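ABC transporter periplasmic peptide-binding protein (Pseudoalteromonas, PDB 4QFL) binds dipeptides such as Ala-Phe in the periplasm and probably delivers them to an ABC transporter for uptake into the cell. Local coordinates at residues A[451-455]-A[456-460]; A[411-414]-A[415-418]; A[138-141]-A[142-146]; A[470-473]-A[474-478]; A[439-442]-A[443-447]. All blocks are in the same frame, centred on the assembly; numbering follows the deposited sequence.

Interaction 1. Residues A[451-455]-A[456-460]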
loop_
_atom_site.group_PDB
_atom_site.type_symbol
_atom_site.label_atom_id
_atom_site.label_comp_id
_atom_site.label_asym_id
_atom_site.label_seq_id
_atom_site.Cartn_x
_atom_site.Cartn_y
_atom_site.Cartn_z
ATOM N N THR A 451 12.876 7.620 -8.388
ATOM C CA THR A 451 13.000 6.184 -8.163
ATOM C C THR A 451 11.636 5.486 -8.221
ATOM O O THR A 451 11.533 4.363 -8.726
ATOM C CB THR A 451 13.720 5.860 -6.852
ATOM O OG1 THR A 451 13.091 6.549 -5.773
ATOM C CG2 THR A 451 15.150 6.311 -6.918
ATOM N N ALA A 452 10.593 6.148 -7.721
ATOM C CA ALA A 452 9.240 5.606 -7.813
ATOM C C ALA A 452 8.839 5.457 -9.276
ATOM O O ALA A 452 8.274 4.440 -9.678
ATOM C CB ALA A 452 8.240 6.496 -7.064
ATOM N N THR A 453 9.156 6.475 -10.073
ATOM C CA THR A 453 8.843 6.473 -11.493
ATOM C C THR A 453 9.595 5.366 -12.214
ATOM O O THR A 453 9.026 4.676 -13.065
ATOM C CB THR A 453 9.198 7.815 -12.149
ATOM O OG1 THR A 453 8.523 8.876 -11.467
ATOM C CG2 THR A 453 8.772 7.818 -13.611
ATOM N N PHE A 454 10.870 5.193 -11.872
ATOM C CA PHE A 454 11.697 4.170 -12.517
ATOM C C PHE A 454 11.238 2.752 -12.163
ATOM O O PHE A 454 11.516 1.795 -12.892
ATOM C CB PHE A 454 13.184 4.366 -12.193
ATOM C CG PHE A 454 13.713 5.727 -12.570
ATOM C CD1 PHE A 454 13.066 6.501 -13.524
ATOM C CD2 PHE A 454 14.845 6.239 -11.958
ATOM C CE1 PHE A 454 13.545 7.762 -13.857
ATOM C CE2 PHE A 454 15.329 7.504 -12.287
ATOM C CZ PHE A 454 14.678 8.260 -13.241
ATOM N N SER A 455 10.511 2.624 -11.056
ATOM C CA SER A 455 9.980 1.330 -10.627
ATOM C C SER A 455 8.588 1.044 -11.180
ATOM O O SER A 455 8.015 0.000 -10.918
ATOM C CB SER A 455 9.968 1.248 -9.107
ATOM O OG SER A 455 11.278 1.450 -8.599
ATOM N N GLY A 456 8.049 1.971 -11.952
ATOM C CA GLY A 456 6.734 1.782 -12.524
ATOM C C GLY A 456 5.632 1.949 -11.500
ATOM O O GLY A 456 4.548 1.380 -11.656
ATOM N N LYS A 457 5.894 2.745 -10.464
ATOM C CA LYS A 457 4.932 2.916 -9.373
ATOM C C LYS A 457 4.401 4.344 -9.232
ATOM O O LYS A 457 3.658 4.650 -8.306
ATOM C CB LYS A 457 5.537 2.428 -8.056
ATOM C CG LYS A 457 5.716 0.903 -8.007
ATOM C CD LYS A 457 4.462 0.182 -8.507
ATOM C CE LYS A 457 4.422 -1.262 -8.067
ATOM N NZ LYS A 457 3.303 -1.975 -8.732
ATOM N N ASN A 458 4.787 5.214 -10.158
ATOM C CA ASN A 458 4.358 6.605 -10.138
ATOM C C ASN A 458 3.283 6.828 -11.199
ATOM O O ASN A 458 3.592 6.908 -12.381
ATOM C CB ASN A 458 5.563 7.500 -10.418
ATOM C CG ASN A 458 5.222 8.970 -10.404
ATOM O OD1 ASN A 458 4.061 9.354 -10.450
ATOM N ND2 ASN A 458 6.246 9.806 -10.342
ATOM N N PRO A 459 2.011 6.922 -10.789
ATOM C CA PRO A 459 0.921 7.001 -11.770
ATOM C C PRO A 459 0.934 8.301 -12.585
ATOM O O PRO A 459 0.264 8.389 -13.599
ATOM C CB PRO A 459 -0.349 6.911 -10.905
ATOM C CG PRO A 459 0.107 6.340 -9.612
ATOM C CD PRO A 459 1.504 6.834 -9.410
ATOM N N ALA A 460 1.703 9.293 -12.147
ATOM C CA ALA A 460 1.836 10.530 -12.912
ATOM C C ALA A 460 3.011 10.496 -13.900
ATOM O O ALA A 460 3.225 11.438 -14.659
ATOM C CB ALA A 460 1.969 11.719 -11.972
HETATM O O HOH W 1 6.292 5.081 -12.761
#
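Asn458 folds back on Thr453 just after helix 450-454 ends. CB of Asn458 lies 3.4 Å from Thr453 OG1 and also packs on Thr453 CA. CG stands anti to the backbone N (chi1 -179°), which brings the amide across to the threonine hydroxyl. At the tip, ND2 of Asn458 donates to Thr453 OG1 at 2.7 Å. The bond is bent, 139° at the hydrogen, and OG1 is tilted from the amide plane. The other tip atom, OD1 of Asn458, accepts from Ala460 N at 2.9 Å and closes an Asx turn. The amide is thus fixed at both ends.

The backbone beside it is a Schellman motif. Lys457 N reaches Ala452 O at 3.0 Å, and Gly456 N reaches Thr453 O at 3.1 Å. Gly456 turns the chain with a positive phi, which glycine adopts readily. One water accepts from Asn458 N at 3.0 Å and donates to Thr453 O, linking the two. Ser455 OG turns back to Thr451 O.

Around this turn, Ser455 and Lys457 touch helix 141-145. Pro459 packs on strands 291-297 and 428-434, and Ala460 pairs through its backbone with Thr299.

Interaction 2. Residues A[411-414]-A[415-418]. With PHE (phenylalanine), chain D.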
loop_
_atom_site.group_PDB
_atom_site.type_symbol
_atom_site.label_atom_id
_atom_site.label_comp_id
_atom_site.label_asym_id
_atom_site.label_seq_id
_atom_site.Cartn_x
_atom_site.Cartn_y
_atom_site.Cartn_z
ATOM N N GLU A 411 -11.076 0.210 -17.830
ATOM C CA GLU A 411 -11.090 -0.564 -16.602
ATOM C C GLU A 411 -10.672 -2.011 -16.858
ATOM O O GLU A 411 -11.108 -2.626 -17.827
ATOM C CB GLU A 411 -12.489 -0.497 -15.993
ATOM C CG GLU A 411 -12.596 -0.953 -14.545
ATOM C CD GLU A 411 -14.016 -0.849 -14.015
ATOM O OE1 GLU A 411 -14.938 -0.627 -14.833
ATOM O OE2 GLU A 411 -14.211 -0.988 -12.782
ATOM N N TYR A 412 -9.819 -2.549 -15.992
ATOM C CA TYR A 412 -9.394 -3.943 -16.088
ATOM C C TYR A 412 -9.313 -4.548 -14.692
ATOM O O TYR A 412 -9.307 -3.825 -13.702
ATOM C CB TYR A 412 -8.023 -4.068 -16.765
ATOM C CG TYR A 412 -7.923 -3.503 -18.171
ATOM C CD1 TYR A 412 -8.300 -4.252 -19.269
ATOM C CD2 TYR A 412 -7.436 -2.229 -18.390
ATOM C CE1 TYR A 412 -8.213 -3.735 -20.556
ATOM C CE2 TYR A 412 -7.341 -1.702 -19.668
ATOM C CZ TYR A 412 -7.732 -2.455 -20.747
ATOM O OH TYR A 412 -7.633 -1.928 -22.019
ATOM N N GLU A 413 -9.249 -5.873 -14.627
ATOM C CA GLU A 413 -8.993 -6.597 -13.381
ATOM C C GLU A 413 -7.921 -5.868 -12.556
ATOM O O GLU A 413 -6.922 -5.388 -13.102
ATOM C CB GLU A 413 -8.589 -8.056 -13.691
ATOM C CG GLU A 413 -8.276 -8.945 -12.478
ATOM C CD GLU A 413 -6.883 -8.722 -11.933
ATOM O OE1 GLU A 413 -5.969 -8.469 -12.744
ATOM O OE2 GLU A 413 -6.699 -8.788 -10.700
ATOM N N TRP A 414 -8.144 -5.791 -11.245
ATOM C CA TRP A 414 -7.317 -4.997 -10.332
ATOM C C TRP A 414 -5.826 -5.152 -10.540
ATOM O O TRP A 414 -5.136 -4.164 -10.774
ATOM C CB TRP A 414 -7.681 -5.326 -8.893
ATOM C CG TRP A 414 -6.969 -4.559 -7.797
ATOM C CD1 TRP A 414 -6.544 -5.077 -6.613
ATOM C CD2 TRP A 414 -6.648 -3.154 -7.751
ATOM N NE1 TRP A 414 -5.974 -4.104 -5.840
ATOM C CE2 TRP A 414 -6.022 -2.914 -6.508
ATOM C CE3 TRP A 414 -6.819 -2.088 -8.634
ATOM C CZ2 TRP A 414 -5.570 -1.648 -6.123
ATOM C CZ3 TRP A 414 -6.366 -0.831 -8.253
ATOM C CH2 TRP A 414 -5.747 -0.624 -7.003
ATOM N N ASN A 415 -5.321 -6.380 -10.454
ATOM C CA ASN A 415 -3.883 -6.607 -10.624
ATOM C C ASN A 415 -3.368 -6.269 -12.032
ATOM O O ASN A 415 -2.273 -5.735 -12.191
ATOM C CB ASN A 415 -3.504 -8.046 -10.251
ATOM C CG ASN A 415 -3.739 -8.359 -8.771
ATOM O OD1 ASN A 415 -3.457 -7.544 -7.884
ATOM N ND2 ASN A 415 -4.260 -9.541 -8.507
ATOM N N THR A 416 -4.163 -6.583 -13.050
ATOM C CA THR A 416 -3.855 -6.216 -14.425
ATOM C C THR A 416 -3.781 -4.707 -14.560
ATOM O O THR A 416 -2.883 -4.164 -15.197
ATOM C CB THR A 416 -4.966 -6.708 -15.369
ATOM O OG1 THR A 416 -5.089 -8.132 -15.273
ATOM C CG2 THR A 416 -4.654 -6.320 -16.812
ATOM N N PHE A 417 -4.759 -4.047 -13.958
ATOM C CA PHE A 417 -4.872 -2.598 -13.936
ATOM C C PHE A 417 -3.588 -1.950 -13.436
ATOM O O PHE A 417 -3.024 -1.060 -14.090
ATOM C CB PHE A 417 -6.032 -2.230 -13.014
ATOM C CG PHE A 417 -6.393 -0.783 -13.024
ATOM C CD1 PHE A 417 -7.191 -0.268 -14.024
ATOM C CD2 PHE A 417 -5.976 0.055 -12.005
ATOM C CE1 PHE A 417 -7.548 1.061 -14.023
ATOM C CE2 PHE A 417 -6.328 1.380 -11.999
ATOM C CZ PHE A 417 -7.117 1.887 -13.011
ATOM N N ILE A 418 -3.129 -2.405 -12.273
ATOM C CA ILE A 418 -1.918 -1.877 -11.651
ATOM C C ILE A 418 -0.731 -1.998 -12.599
ATOM O O ILE A 418 0.048 -1.065 -12.783
ATOM C CB ILE A 418 -1.597 -2.626 -10.336
ATOM C CG1 ILE A 418 -2.696 -2.390 -9.298
ATOM C CG2 ILE A 418 -0.230 -2.204 -9.800
ATOM C CD1 ILE A 418 -2.930 -0.963 -9.010
HETATM N N PHE D . -1.385 0.272 -2.646
HETATM C CA PHE D . -2.527 0.558 -3.506
HETATM C C PHE D . -3.767 -0.105 -2.951
HETATM O O PHE D . -4.865 0.430 -3.062
HETATM C CB PHE D . -2.281 0.018 -4.911
HETATM C CG PHE D . -1.262 0.781 -5.683
HETATM C CD1 PHE D . -1.315 2.163 -5.751
HETATM C CD2 PHE D . -0.254 0.120 -6.348
HETATM C CE1 PHE D . -0.390 2.869 -6.469
HETATM C CE2 PHE D . 0.677 0.818 -7.071
HETATM C CZ PHE D . 0.615 2.196 -7.131
HETATM O OXT PHE D . -3.692 -1.197 -2.386
#
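With chi1 at 180° and a bend at chi2 (-80°), Glu413 folds its carboxylate back onto the N-H groups of Asn415 and Thr416, in the first turn of helix 414-422. Glu413 is the N-cap residue, and its carboxylate makes the capping bonds. OE1 of Glu413 takes two bonds from Thr416, from N at 2.6 Å and from OG1 at 2.7 Å. The amide comes on the syn side, tilted from the carboxylate plane, and the hydroxyl comes nearly in line with the C-O bond. OE2 of Glu413 accepts from Asn415 N at 2.8 Å, from above that plane. The backbone bond Phe417 N to Glu413 O, 2.7 Å, starts the helix.

On another side of the turn, Ile418 CD1 lies over one face of the Trp414 indole. It is 3.8 Å from the centroid of the six-membered ring, a CH-pi contact. Phe417 CD2 approaches Trp414 CZ3 obliquely. Both Trp414 and Ile418 line the pocket of the bound phenylalanine: CZ2 of Trp414 is 3.8 Å from its O, and CD1 of Ile418 is 3.9 Å from its CD2.

The capping carboxylate probably offsets the positive end of the helix dipole. Ile418 gives the ligand's ring an apolar neighbour, while the Trp414 indole lies beside its CB and carboxylate.

Interaction 3. Residues A[138-141]-A[142-146]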
loop_
_atom_site.group_PDB
_atom_site.type_symbol
_atom_site.label_atom_id
_atom_site.label_comp_id
_atom_site.label_asym_id
_atom_site.label_seq_id
_atom_site.Cartn_x
_atom_site.Cartn_y
_atom_site.Cartn_z
ATOM N N ALA A 138 12.292 -10.141 -10.327
ATOM C CA ALA A 138 13.382 -9.289 -9.884
ATOM C C ALA A 138 12.878 -7.887 -9.515
ATOM O O ALA A 138 13.624 -6.915 -9.561
ATOM C CB ALA A 138 14.456 -9.217 -10.941
ATOM N N ASN A 139 11.607 -7.792 -9.140
ATOM C CA ASN A 139 11.040 -6.524 -8.708
ATOM C C ASN A 139 10.726 -6.534 -7.227
ATOM O O ASN A 139 10.089 -7.461 -6.737
ATOM C CB ASN A 139 9.766 -6.211 -9.488
ATOM C CG ASN A 139 10.046 -5.826 -10.932
ATOM O OD1 ASN A 139 9.380 -6.300 -11.854
ATOM N ND2 ASN A 139 11.041 -4.966 -11.135
ATOM N N TYR A 140 11.166 -5.494 -6.519
ATOM C CA TYR A 140 10.796 -5.279 -5.116
ATOM C C TYR A 140 10.268 -3.856 -4.991
ATOM O O TYR A 140 10.977 -2.964 -4.534
ATOM C CB TYR A 140 12.014 -5.509 -4.212
ATOM C CG TYR A 140 12.722 -6.818 -4.524
ATOM C CD1 TYR A 140 12.108 -8.038 -4.259
ATOM C CD2 TYR A 140 13.987 -6.835 -5.106
ATOM C CE1 TYR A 140 12.728 -9.237 -4.551
ATOM C CE2 TYR A 140 14.621 -8.038 -5.404
ATOM C CZ TYR A 140 13.985 -9.234 -5.123
ATOM O OH TYR A 140 14.593 -10.438 -5.412
ATOM N N PRO A 141 9.015 -3.637 -5.434
ATOM C CA PRO A 141 8.532 -2.286 -5.749
ATOM C C PRO A 141 8.582 -1.280 -4.592
ATOM O O PRO A 141 9.040 -0.167 -4.812
ATOM C CB PRO A 141 7.100 -2.517 -6.253
ATOM C CG PRO A 141 6.732 -3.900 -5.825
ATOM C CD PRO A 141 7.999 -4.676 -5.690
ATOM N N TYR A 142 8.126 -1.629 -3.395
ATOM C CA TYR A 142 8.205 -0.647 -2.319
ATOM C C TYR A 142 9.659 -0.190 -2.137
ATOM O O TYR A 142 9.976 0.999 -2.131
ATOM C CB TYR A 142 7.665 -1.187 -0.987
ATOM C CG TYR A 142 7.689 -0.101 0.062
ATOM C CD1 TYR A 142 6.735 0.906 0.049
ATOM C CD2 TYR A 142 8.695 -0.042 1.018
ATOM C CE1 TYR A 142 6.762 1.917 0.966
ATOM C CE2 TYR A 142 8.728 0.973 1.948
ATOM C CZ TYR A 142 7.763 1.955 1.910
ATOM O OH TYR A 142 7.776 2.978 2.831
ATOM N N PHE A 143 10.535 -1.168 -1.997
ATOM C CA PHE A 143 11.930 -0.922 -1.692
ATOM C C PHE A 143 12.681 -0.195 -2.807
ATOM O O PHE A 143 13.429 0.743 -2.551
ATOM C CB PHE A 143 12.590 -2.241 -1.335
ATOM C CG PHE A 143 11.998 -2.888 -0.109
ATOM C CD1 PHE A 143 12.214 -2.337 1.154
ATOM C CD2 PHE A 143 11.229 -4.038 -0.212
ATOM C CE1 PHE A 143 11.679 -2.933 2.294
ATOM C CE2 PHE A 143 10.693 -4.646 0.926
ATOM C CZ PHE A 143 10.913 -4.093 2.176
ATOM N N GLN A 144 12.478 -0.606 -4.048
ATOM C CA GLN A 144 13.084 0.113 -5.156
ATOM C C GLN A 144 12.565 1.553 -5.229
ATOM O O GLN A 144 13.332 2.474 -5.469
ATOM C CB GLN A 144 12.886 -0.648 -6.465
ATOM C CG GLN A 144 13.396 -2.094 -6.362
ATOM C CD GLN A 144 13.055 -2.977 -7.563
ATOM O OE1 GLN A 144 12.184 -2.656 -8.374
ATOM N NE2 GLN A 144 13.750 -4.109 -7.668
ATOM N N SER A 145 11.277 1.753 -4.972
ATOM C CA SER A 145 10.684 3.088 -4.991
ATOM C C SER A 145 11.306 4.059 -3.986
ATOM O O SER A 145 11.405 5.246 -4.252
ATOM C CB SER A 145 9.175 3.017 -4.752
ATOM O OG SER A 145 8.527 2.381 -5.833
ATOM N N VAL A 146 11.705 3.564 -2.826
ATOM C CA VAL A 146 12.300 4.441 -1.830
ATOM C C VAL A 146 13.828 4.369 -1.832
ATOM O O VAL A 146 14.487 4.967 -0.974
ATOM C CB VAL A 146 11.766 4.150 -0.425
ATOM C CG1 VAL A 146 10.249 4.293 -0.416
ATOM C CG2 VAL A 146 12.203 2.762 0.023
#
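Gln144 lies against Tyr140 at the start of helix 141-145, where Tyr140 is the N-cap residue. The tight part is the first helical turn. Gln144 N donates to Tyr140 O at 2.8 Å, almost straight at 176°, and CG of Gln144 passes 3.2 Å from Tyr140 O. Pro141 O is gripped twice by Ser145, by N at 3.0 Å and by OG at 2.8 Å, from opposite faces of its carbonyl plane.

The looser side is at the end of Gln144, towards the exposed Asn139. With chi2 at 172°, the chain runs out straight past Tyr140. NE2 of Gln144 makes a weak bond to Ala138 O at 3.4 Å and comes within 3.7 Å of Tyr140 CD2, with the amide steep to the ring. ND2 of Asn139 stays 3.8 Å from OE1 of Gln144. An alanine here in place of Gln144 would lose the weak bond and is likely to leave the loop at Ala138 freer to move. CB of Tyr140 makes a looser apolar contact with the edge of the Phe143 ring, 4.3 Å from CD2.

Tyr140 OH is held by His133 and Arg124, and Tyr142 OH by Asn177. Pro141 O thus accepts both the N-H and the buried hydroxyl of Ser145, which ties that side chain to the first turn.

Interaction 4. Residues A[470-473]-A[474-478]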
loop_
_atom_site.group_PDB
_atom_site.type_symbol
_atom_site.label_atom_id
_atom_site.label_comp_id
_atom_site.label_asym_id
_atom_site.label_seq_id
_atom_site.Cartn_x
_atom_site.Cartn_y
_atom_site.Cartn_z
ATOM N N LEU A 470 13.736 17.969 -2.428
ATOM C CA LEU A 470 12.996 18.283 -1.212
ATOM C C LEU A 470 12.849 17.041 -0.343
ATOM O O LEU A 470 12.962 17.108 0.879
ATOM C CB LEU A 470 11.610 18.841 -1.549
ATOM C CG LEU A 470 11.543 20.241 -2.155
ATOM C CD1 LEU A 470 10.124 20.587 -2.595
ATOM C CD2 LEU A 470 12.073 21.251 -1.151
ATOM N N LEU A 471 12.584 15.907 -0.979
ATOM C CA LEU A 471 12.374 14.670 -0.241
ATOM C C LEU A 471 13.667 14.235 0.455
ATOM O O LEU A 471 13.663 13.804 1.607
ATOM C CB LEU A 471 11.849 13.568 -1.172
ATOM C CG LEU A 471 10.580 13.859 -1.986
ATOM C CD1 LEU A 471 10.082 12.601 -2.670
ATOM C CD2 LEU A 471 9.488 14.430 -1.116
ATOM N N THR A 472 14.778 14.369 -0.251
ATOM C CA THR A 472 16.069 13.985 0.286
ATOM C C THR A 472 16.458 14.819 1.501
ATOM O O THR A 472 16.938 14.291 2.505
ATOM C CB THR A 472 17.137 14.138 -0.785
ATOM O OG1 THR A 472 16.803 13.271 -1.872
ATOM C CG2 THR A 472 18.507 13.766 -0.232
ATOM N N LYS A 473 16.255 16.129 1.404
ATOM C CA LYS A 473 16.595 17.018 2.504
ATOM C C LYS A 473 15.755 16.704 3.744
ATOM O O LYS A 473 16.261 16.716 4.867
ATOM C CB LYS A 473 16.455 18.476 2.071
ATOM C CG LYS A 473 17.347 18.814 0.884
ATOM C CD LYS A 473 17.286 20.281 0.507
ATOM C CE LYS A 473 18.281 20.593 -0.603
ATOM N NZ LYS A 473 18.409 22.055 -0.830
ATOM N N ALA A 474 14.481 16.389 3.526
ATOM C CA ALA A 474 13.573 15.999 4.608
ATOM C C ALA A 474 14.022 14.703 5.261
ATOM O O ALA A 474 13.699 14.434 6.414
ATOM C CB ALA A 474 12.150 15.859 4.082
ATOM N N LEU A 475 14.774 13.898 4.524
ATOM C CA LEU A 475 15.288 12.645 5.051
ATOM C C LEU A 475 16.697 12.819 5.619
ATOM O O LEU A 475 17.209 11.939 6.312
ATOM C CB LEU A 475 15.273 11.574 3.966
ATOM C CG LEU A 475 13.870 11.169 3.510
ATOM C CD1 LEU A 475 13.958 10.013 2.541
ATOM C CD2 LEU A 475 12.983 10.803 4.690
ATOM N N ASP A 476 17.309 13.966 5.326
ATOM C CA ASP A 476 18.656 14.286 5.809
ATOM C C ASP A 476 18.672 14.697 7.279
ATOM O O ASP A 476 19.745 14.866 7.860
ATOM C CB ASP A 476 19.294 15.403 4.971
ATOM C CG ASP A 476 19.803 14.912 3.627
ATOM O OD1 ASP A 476 19.987 13.684 3.480
ATOM O OD2 ASP A 476 20.027 15.754 2.720
ATOM N N THR A 477 17.492 14.859 7.876
ATOM C CA THR A 477 17.401 15.304 9.265
ATOM C C THR A 477 16.239 14.641 9.999
ATOM O O THR A 477 15.224 14.320 9.392
ATOM C CB THR A 477 17.248 16.830 9.342
ATOM O OG1 THR A 477 17.002 17.225 10.699
ATOM C CG2 THR A 477 16.094 17.277 8.472
ATOM N N THR A 478 16.394 14.437 11.305
ATOM C CA THR A 478 15.341 13.845 12.121
ATOM C C THR A 478 14.521 14.919 12.820
ATOM O O THR A 478 13.522 14.626 13.471
ATOM C CB THR A 478 15.919 12.938 13.194
ATOM O OG1 THR A 478 16.716 13.727 14.082
ATOM C CG2 THR A 478 16.770 11.849 12.567
#
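Thr472 O takes a backbone bond from Leu475 N at 3.0 Å and a weak one from Asp476 N at 2.9 Å. This is the fraying C-terminal end of helix 465-475. The regular pattern still holds one step earlier, where Ala474 N donates to Leu470 O at 3.1 Å. After it the four-residue bonds weaken, Leu475 N to Leu471 O and Asp476 N to Thr472 O. Three-residue bonds take over, Leu475 N to Thr472 O and Asp476 N to Lys473 O, the latter at 3.0 Å. In these the Leu475 and Asp476 donors sit well above the carbonyl planes of Thr472 and Lys473, so both bonds miss the oxygen lone pairs.

The side chains lie around this end. Asp476 has CG anti to its own carbonyl carbon (chi1 -77°), which folds the carboxylate back over the last turn. Its CG is 3.1 Å from Thr472 O, and both carboxylate oxygens lie near that carbonyl, acceptors facing an acceptor. CG2 of Thr472 lies 3.9 Å from OD2 of Asp476. The facing carbonyl, together with the helix C-terminus, would probably disfavour the charged form of Asp476 somewhat.

The buried Ala474 packs on Tyr486 and Tyr487 of helix 480-497. Leu475 touches Ser172 and Ser173, and Thr477 OG1 bonds to Asp479 N. CG of Leu475 rests 3.3 Å from Leu471 O; just past the helix, CG2 of Thr477 lies 3.7 Å from Lys473 O.

Interaction 5. Residues A[439-442]-A[443-447]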
loop_
_atom_site.group_PDB
_atom_site.type_symbol
_atom_site.label_atom_id
_atom_site.label_comp_id
_atom_site.label_asym_id
_atom_site.label_seq_id
_atom_site.Cartn_x
_atom_site.Cartn_y
_atom_site.Cartn_z
ATOM N N ASP A 439 4.825 7.982 8.888
ATOM C CA ASP A 439 5.896 8.855 8.429
ATOM C C ASP A 439 5.508 9.465 7.087
ATOM O O ASP A 439 5.294 8.744 6.118
ATOM C CB ASP A 439 7.229 8.112 8.319
ATOM C CG ASP A 439 8.386 9.056 8.111
ATOM O OD1 ASP A 439 8.456 9.657 7.033
ATOM O OD2 ASP A 439 9.213 9.224 9.027
ATOM N N PRO A 440 5.422 10.805 7.028
ATOM C CA PRO A 440 4.975 11.557 5.841
ATOM C C PRO A 440 5.743 11.220 4.559
ATOM O O PRO A 440 5.217 11.376 3.462
ATOM C CB PRO A 440 5.220 13.023 6.237
ATOM C CG PRO A 440 5.170 13.020 7.724
ATOM C CD PRO A 440 5.772 11.704 8.141
ATOM N N ASP A 441 6.977 10.767 4.684
ATOM C CA ASP A 441 7.730 10.408 3.497
ATOM C C ASP A 441 7.005 9.324 2.712
ATOM O O ASP A 441 7.216 9.165 1.507
ATOM C CB ASP A 441 9.126 9.913 3.858
ATOM C CG ASP A 441 9.854 9.362 2.660
ATOM O OD1 ASP A 441 10.351 10.183 1.862
ATOM O OD2 ASP A 441 9.906 8.118 2.502
ATOM N N ASN A 442 6.160 8.569 3.408
ATOM C CA ASN A 442 5.430 7.459 2.791
ATOM C C ASN A 442 4.399 7.914 1.744
ATOM O O ASN A 442 3.974 7.129 0.892
ATOM C CB ASN A 442 4.790 6.566 3.870
ATOM C CG ASN A 442 4.217 5.266 3.300
ATOM O OD1 ASN A 442 4.953 4.355 2.913
ATOM N ND2 ASN A 442 2.903 5.174 3.266
ATOM N N PHE A 443 4.020 9.190 1.787
ATOM C CA PHE A 443 3.118 9.754 0.785
ATOM C C PHE A 443 3.889 10.357 -0.384
ATOM O O PHE A 443 3.288 10.824 -1.346
ATOM C CB PHE A 443 2.229 10.843 1.398
ATOM C CG PHE A 443 0.997 10.314 2.075
ATOM C CD1 PHE A 443 -0.133 9.992 1.331
ATOM C CD2 PHE A 443 0.969 10.132 3.448
ATOM C CE1 PHE A 443 -1.273 9.496 1.936
ATOM C CE2 PHE A 443 -0.161 9.644 4.062
ATOM C CZ PHE A 443 -1.287 9.322 3.307
ATOM N N PHE A 444 5.214 10.356 -0.296
ATOM C CA PHE A 444 6.019 11.060 -1.284
ATOM C C PHE A 444 6.971 10.141 -2.007
ATOM O O PHE A 444 6.852 9.933 -3.208
ATOM C CB PHE A 444 6.781 12.199 -0.623
ATOM C CG PHE A 444 5.890 13.290 -0.101
ATOM C CD1 PHE A 444 5.283 14.190 -0.975
ATOM C CD2 PHE A 444 5.647 13.411 1.249
ATOM C CE1 PHE A 444 4.464 15.203 -0.501
ATOM C CE2 PHE A 444 4.830 14.422 1.735
ATOM C CZ PHE A 444 4.236 15.316 0.861
ATOM N N SER A 445 7.914 9.575 -1.269
ATOM C CA SER A 445 8.921 8.733 -1.890
ATOM C C SER A 445 8.372 7.520 -2.672
ATOM O O SER A 445 8.850 7.242 -3.768
ATOM C CB SER A 445 10.000 8.341 -0.881
ATOM O OG SER A 445 10.857 9.448 -0.636
ATOM N N PRO A 446 7.359 6.805 -2.136
ATOM C CA PRO A 446 6.857 5.645 -2.890
ATOM C C PRO A 446 5.913 6.008 -4.031
ATOM O O PRO A 446 5.409 5.107 -4.703
ATOM C CB PRO A 446 6.062 4.844 -1.847
ATOM C CG PRO A 446 6.379 5.464 -0.511
ATOM C CD PRO A 446 6.764 6.893 -0.793
ATOM N N LEU A 447 5.665 7.296 -4.245
ATOM C CA LEU A 447 4.611 7.711 -5.154
ATOM C C LEU A 447 5.119 8.569 -6.272
ATOM O O LEU A 447 4.932 8.244 -7.438
ATOM C CB LEU A 447 3.574 8.531 -4.400
ATOM C CG LEU A 447 2.196 7.920 -4.224
ATOM C CD1 LEU A 447 2.322 6.558 -3.573
ATOM C CD2 LEU A 447 1.334 8.848 -3.403
#
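From Pro440 the backbone coils in tight turns into helix 445-448, with Phe443 N on Pro440 O at 3.0 Å and Asp441 O taking both Phe444 N and Ser445 N at 2.9 Å each. An Asx turn precedes it: Asp441 N donates to Asp439 OD1, on the anti lone pair.

Asp441 has CG anti to the backbone N (chi1 172°), which brings the carboxylate down beside Ser445. OG of Ser445 donates to Asp441 OD1 at 2.7 Å, on the syn side and close to the carboxylate plane. CB of Ser445 also rests against both carboxylate oxygens. Phe444 turns its ring edge to the backbone, with CD2 3.0 Å from Pro440 O. CG of Pro446 packs on Asn442 O at 3.2 Å.

An alanine in place of Asp441 would probably leave the buried Ser445 hydroxyl without its acceptor and open a gap against Leu475.

Helices 465-475 and 480-497 cover this turn, through Leu471 and Ala490 on Phe444 and Tyr487 on Pro440. Asp439 makes a salt bridge with Arg483. In such a buried place the serine hydroxyl probably stabilises the charge of Asp441, and the carboxylate in turn fixes the rotation of the hydroxyl.

Along the chain the order is interaction 3, 2, 5, 1, then 4. Interactions 1, 3 and 5 form a cluster, with centres 10 to 14 Å apart. Thr451 of interaction 1 meets Ser145 of interaction 3, and Pro446 of interaction 5 packs against Tyr142 and Val146. Helices 445-448 and 450-454 follow each other and join interactions 5 and 1. Interaction 4 touches interaction 5 through Leu471 on Phe444, but lies about 34 Å from interaction 2, centre to centre, on the opposite side of the chain's centre. Interaction 2 reaches the cluster where Ile418 meets Lys457. Both residues lie close to the bound phenylalanine, so interactions 1 and 2 meet beside the dipeptide site.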